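Local coordinates for mandelate racemase / muconate lactonizing enzyme, C-terminal domain protein (Pseudovibrio sp. JE062, PDB 4JHM) that belongs to the mandelate racemase / muconate lactonizing enzyme family of the enolase superfamily, with an N-terminal α+β domain and a C-terminal barrel domain, at residues A[86-91]-A[105-110]; A[271-274]-A[278-281]. All blocks are in the same frame, centred on the assembly; numbering follows the deposited sequence.

Contact 1: A[86-91]-A[105-110]; sequences QELNNW and SPIDIA
Asn89 and Asp108 reach toward each other from neighbouring helices, and their flat ends are nearly perpendicular. The amide and carboxylate planes are 85° apart. Asn89 ND2 donates to Asp108 OD2 at 2.8 Å, and the N-H points at the oxygen with an angle of 158°. The oxygen lies almost in the amide plane of Asn89. Seen from Asp108, however, the nitrogen comes from above the carboxylate, 56° out of its plane. Both side chains run anti to their backbone nitrogens. This carries their polar ends into the gap between the helices, although neither CB points straight at the opposite segment. The backbones are nearest at these same two residues, with Asn89 CA 6.3 Å from Asp108 CA.

Helices 85-92 and 100-119 belong to the N-terminal domain of the family, where helices pack against an antiparallel sheet. Pro106 and Ala110 touch that sheet through Val40 and Leu42 of strand 34-44. Beside the polar pair the contact is apolar, a touch at the limit of van der Waals range. Leu88 points across with CD2, which lies 4.5 Å from Ile107 CG2. The same methyl is 4.4 Å from Ile107 O. Ile107 is enclosed further by Leu70 and Ile73 of helix 65-73.

The carboxylate of Asp108 has a stronger partner outside the two helices. Its OD2 is probably hydrogen-bonded to Thr280 OG1 as well, so two groups would grip one oxygen. Asn89 ND2 makes a second, weak bond to Gly277 O. Elsewhere on helix 85-92, Glu87 makes backbone hydrogen bonds to a neighbouring subunit.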
loop_
_atom_site.group_PDB
_atom_site.type_symbol
_atom_site.label_atom_id
_atom_site.label_comp_id
_atom_site.label_asym_id
_atom_site.label_seq_id
_atom_site.Cartn_x
_atom_site.Cartn_y
_atom_site.Cartn_z
ATOM N N GLN A 86 -26.766 -19.141 -20.041
ATOM C CA GLN A 86 -26.175 -18.786 -18.757
ATOM C C GLN A 86 -26.575 -19.800 -17.695
ATOM O O GLN A 86 -25.777 -20.146 -16.821
ATOM C CB GLN A 86 -26.595 -17.379 -18.336
ATOM C CG GLN A 86 -26.108 -16.980 -16.953
ATOM C CD GLN A 86 -24.608 -17.151 -16.788
ATOM O OE1 GLN A 86 -23.821 -16.478 -17.453
ATOM N NE2 GLN A 86 -24.208 -18.052 -15.895
ATOM N N GLU A 87 -27.815 -20.273 -17.769
ATOM C CA GLU A 87 -28.298 -21.291 -16.844
ATOM C C GLU A 87 -27.614 -22.626 -17.127
ATOM O O GLU A 87 -27.359 -23.405 -16.208
ATOM C CB GLU A 87 -29.819 -21.431 -16.942
ATOM C CG GLU A 87 -30.409 -22.525 -16.064
ATOM C CD GLU A 87 -30.393 -23.889 -16.728
ATOM O OE1 GLU A 87 -30.019 -24.878 -16.059
ATOM O OE2 GLU A 87 -30.752 -23.972 -17.924
ATOM N N LEU A 88 -27.318 -22.882 -18.400
ATOM C CA LEU A 88 -26.574 -24.073 -18.798
ATOM C C LEU A 88 -25.140 -23.979 -18.282
ATOM O O LEU A 88 -24.620 -24.910 -17.669
ATOM C CB LEU A 88 -26.562 -24.209 -20.320
ATOM C CG LEU A 88 -26.045 -25.544 -20.862
ATOM C CD1 LEU A 88 -26.977 -26.677 -20.460
ATOM C CD2 LEU A 88 -25.886 -25.494 -22.373
ATOM N N ASN A 89 -24.507 -22.844 -18.552
ATOM C CA ASN A 89 -23.194 -22.542 -18.016
ATOM C C ASN A 89 -23.187 -22.784 -16.518
ATOM O O ASN A 89 -22.315 -23.471 -15.988
ATOM C CB ASN A 89 -22.845 -21.087 -18.311
ATOM C CG ASN A 89 -21.359 -20.848 -18.374
ATOM O OD1 ASN A 89 -20.694 -20.738 -17.349
ATOM N ND2 ASN A 89 -20.825 -20.762 -19.587
ATOM N N ASN A 90 -24.176 -22.217 -15.840
ATOM C CA ASN A 90 -24.347 -22.441 -14.417
ATOM C C ASN A 90 -24.312 -23.937 -14.145
ATOM O O ASN A 90 -23.502 -24.424 -13.364
ATOM C CB ASN A 90 -25.678 -21.844 -13.953
ATOM C CG ASN A 90 -25.718 -21.594 -12.458
ATOM O OD1 ASN A 90 -26.713 -21.884 -11.791
ATOM N ND2 ASN A 90 -24.638 -21.042 -11.924
ATOM N N TRP A 91 -25.186 -24.664 -14.826
ATOM C CA TRP A 91 -25.277 -26.110 -14.683
ATOM C C TRP A 91 -23.928 -26.807 -14.932
ATOM O O TRP A 91 -23.567 -27.739 -14.218
ATOM C CB TRP A 91 -26.341 -26.630 -15.649
ATOM C CG TRP A 91 -26.658 -28.076 -15.527
ATOM C CD1 TRP A 91 -27.594 -28.644 -14.716
ATOM C CD2 TRP A 91 -26.065 -29.146 -16.269
ATOM N NE1 TRP A 91 -27.611 -30.006 -14.896
ATOM C CE2 TRP A 91 -26.680 -30.339 -15.843
ATOM C CE3 TRP A 91 -25.069 -29.211 -17.247
ATOM C CZ2 TRP A 91 -26.330 -31.583 -16.362
ATOM C CZ3 TRP A 91 -24.723 -30.446 -17.760
ATOM C CH2 TRP A 91 -25.352 -31.616 -17.317
ATOM N N SER A 105 -16.242 -26.223 -22.378
ATOM C CA SER A 105 -16.343 -25.096 -23.303
ATOM C C SER A 105 -17.124 -25.417 -24.578
ATOM O O SER A 105 -17.919 -24.602 -25.035
ATOM C CB SER A 105 -14.950 -24.570 -23.661
ATOM O OG SER A 105 -14.336 -23.957 -22.536
ATOM N N PRO A 106 -16.908 -26.606 -25.160
ATOM C CA PRO A 106 -17.620 -26.933 -26.400
ATOM C C PRO A 106 -19.141 -27.046 -26.235
ATOM O O PRO A 106 -19.886 -26.755 -27.169
ATOM C CB PRO A 106 -17.029 -28.290 -26.805
ATOM C CG PRO A 106 -15.761 -28.427 -26.033
ATOM C CD PRO A 106 -15.979 -27.674 -24.758
ATOM N N ILE A 107 -19.596 -27.466 -25.059
ATOM C CA ILE A 107 -21.026 -27.625 -24.823
ATOM C C ILE A 107 -21.689 -26.255 -24.757
ATOM O O ILE A 107 -22.713 -26.026 -25.391
ATOM C CB ILE A 107 -21.317 -28.400 -23.521
ATOM C CG1 ILE A 107 -20.599 -29.754 -23.531
ATOM C CG2 ILE A 107 -22.816 -28.600 -23.345
ATOM C CD1 ILE A 107 -20.450 -30.381 -22.161
ATOM N N ASP A 108 -21.107 -25.340 -23.991
ATOM C CA ASP A 108 -21.632 -23.979 -23.922
ATOM C C ASP A 108 -21.647 -23.370 -25.318
ATOM O O ASP A 108 -22.637 -22.770 -25.741
ATOM C CB ASP A 108 -20.785 -23.119 -22.981
ATOM C CG ASP A 108 -21.107 -21.635 -23.090
ATOM O OD1 ASP A 108 -20.618 -20.986 -24.041
ATOM O OD2 ASP A 108 -21.839 -21.116 -22.216
ATOM N N ILE A 109 -20.544 -23.546 -26.033
ATOM C CA ILE A 109 -20.385 -22.979 -27.361
ATOM C C ILE A 109 -21.457 -23.507 -28.308
ATOM O O ILE A 109 -22.048 -22.750 -29.079
ATOM C CB ILE A 109 -18.985 -23.289 -27.922
ATOM C CG1 ILE A 109 -17.931 -22.466 -27.178
ATOM C CG2 ILE A 109 -18.923 -22.983 -29.412
ATOM C CD1 ILE A 109 -16.520 -22.987 -27.332
ATOM N N ALA A 110 -21.708 -24.809 -28.231
ATOM C CA ALA A 110 -22.696 -25.454 -29.084
ATOM C C ALA A 110 -24.105 -24.910 -28.840
ATOM O O ALA A 110 -24.956 -24.947 -29.729
ATOM C CB ALA A 110 -22.667 -26.959 -28.868
#

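Contact 2: A[271-274]-A[278-281]; sequences QDAT and GITQ
The peptide carbonyl of Ala273 meets the peptide N-H of Gly278 at 2.8 Å between Ala273 O and Gly278 N. The bond is bent to 122° at the hydrogen and is weak. Ser105 OG of helix 100-119 adds another weak hydrogen bond to the same carbonyl oxygen. The other flat group is the carboxylate of Asp272. Thr274 N approaches Asp272 OD1 from above the carboxylate plane, 57° out of it, at 3.1 Å. This closes an Asx turn. Thr274 OG1 makes a weak bond to the same oxygen, and Asn310 ND2 is a further donor to it.

Gly278 is the N-cap of helix 279-291 in the barrel domain. Its positive phi of 94° suits glycine. Gln281 N bonds to Gly278 O at 3.0 Å in the first turn. On the apolar side, Ala273 CB lies 4.5 Å from Ile279 CD1. Ala273 CB is also 4.3 Å from Ile279 N. Ile279 extends this packing to Ile109 and Trp112 of helix 100-119.

Three residues separate the segments, and one weak backbone bond spans them. The closure is probably steadied as well by the Asx turn of Asp272. Thr274 N, Asn310 ND2 and, weakly, Thr274 OG1 all bond to Asp272 OD1, which would hold the carboxylate in a fixed orientation.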
loop_
_atom_site.group_PDB
_atom_site.type_symbol
_atom_site.label_atom_id
_atom_site.label_comp_id
_atom_site.label_asym_id
_atom_site.label_seq_id
_atom_site.Cartn_x
_atom_site.Cartn_y
_atom_site.Cartn_z
ATOM N N GLN A 271 -7.473 -15.108 -23.620
ATOM C CA GLN A 271 -8.318 -16.234 -23.298
ATOM C C GLN A 271 -8.708 -16.927 -24.576
ATOM O O GLN A 271 -8.593 -16.365 -25.662
ATOM C CB GLN A 271 -9.583 -15.772 -22.590
ATOM C CG GLN A 271 -9.346 -15.134 -21.239
ATOM C CD GLN A 271 -9.121 -16.157 -20.154
ATOM O OE1 GLN A 271 -8.085 -16.816 -20.116
ATOM N NE2 GLN A 271 -10.095 -16.294 -19.256
ATOM N N ASP A 272 -9.176 -18.157 -24.427
ATOM C CA ASP A 272 -9.674 -18.945 -25.530
ATOM C C ASP A 272 -11.065 -19.389 -25.118
ATOM O O ASP A 272 -11.261 -19.888 -24.008
ATOM C CB ASP A 272 -8.755 -20.145 -25.763
ATOM C CG ASP A 272 -9.098 -20.918 -27.018
ATOM O OD1 ASP A 272 -10.207 -20.733 -27.560
ATOM O OD2 ASP A 272 -8.249 -21.719 -27.459
ATOM N N ALA A 273 -12.037 -19.184 -25.996
ATOM C CA ALA A 273 -13.408 -19.542 -25.695
ATOM C C ALA A 273 -13.519 -21.039 -25.440
ATOM O O ALA A 273 -14.348 -21.478 -24.650
ATOM C CB ALA A 273 -14.319 -19.128 -26.838
ATOM N N THR A 274 -12.669 -21.818 -26.103
ATOM C CA THR A 274 -12.709 -23.273 -26.001
ATOM C C THR A 274 -11.955 -23.789 -24.781
ATOM O O THR A 274 -11.729 -24.996 -24.652
ATOM C CB THR A 274 -12.077 -23.929 -27.238
ATOM O OG1 THR A 274 -10.684 -23.602 -27.289
ATOM C CG2 THR A 274 -12.756 -23.448 -28.504
ATOM N N GLY A 278 -16.279 -21.408 -22.651
ATOM C CA GLY A 278 -17.117 -21.140 -23.814
ATOM C C GLY A 278 -17.399 -19.669 -24.065
ATOM O O GLY A 278 -16.887 -18.792 -23.372
ATOM N N ILE A 279 -18.229 -19.418 -25.073
ATOM C CA ILE A 279 -18.628 -18.073 -25.472
ATOM C C ILE A 279 -19.113 -17.265 -24.275
ATOM O O ILE A 279 -18.709 -16.120 -24.075
ATOM C CB ILE A 279 -19.770 -18.140 -26.509
ATOM C CG1 ILE A 279 -19.352 -18.959 -27.735
ATOM C CG2 ILE A 279 -20.195 -16.745 -26.942
ATOM C CD1 ILE A 279 -18.322 -18.286 -28.620
ATOM N N THR A 280 -19.994 -17.871 -23.489
ATOM C CA THR A 280 -20.564 -17.237 -22.309
ATOM C C THR A 280 -19.529 -16.509 -21.455
ATOM O O THR A 280 -19.792 -15.423 -20.944
ATOM C CB THR A 280 -21.253 -18.291 -21.428
ATOM O OG1 THR A 280 -22.504 -18.669 -22.021
ATOM C CG2 THR A 280 -21.483 -17.765 -20.014
ATOM N N GLN A 281 -18.355 -17.110 -21.298
ATOM C CA GLN A 281 -17.350 -16.584 -20.390
ATOM C C GLN A 281 -16.364 -15.667 -21.098
ATOM O O GLN A 281 -16.003 -14.615 -20.571
ATOM C CB GLN A 281 -16.598 -17.734 -19.719
ATOM C CG GLN A 281 -17.490 -18.639 -18.879
ATOM C CD GLN A 281 -18.040 -17.936 -17.655
ATOM O OE1 GLN A 281 -19.211 -17.573 -17.607
ATOM N NE2 GLN A 281 -17.187 -17.718 -16.665
#

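Overall arrangement
Contact 1 closes before contact 2 opens along the chain. The first lies in the N-terminal domain and the second in the barrel domain. Their centres are 10 Å apart. They touch directly where the first turn of helix 279-291 meets helices 85-92 and 100-119. Asp108 OD2 and Thr280 OG1, modelled 2.5 Å apart, are probably hydrogen-bonded and tie the two together. Asp108 OD1 lies 3.0 Å from Ile279 N, and Ser105 OG is 3.2 Å from Gly278 N. The start of the helix in contact 2 thus faces the Asp108 carboxylate of contact 1. Together the contacts form part of the interface between the two domains.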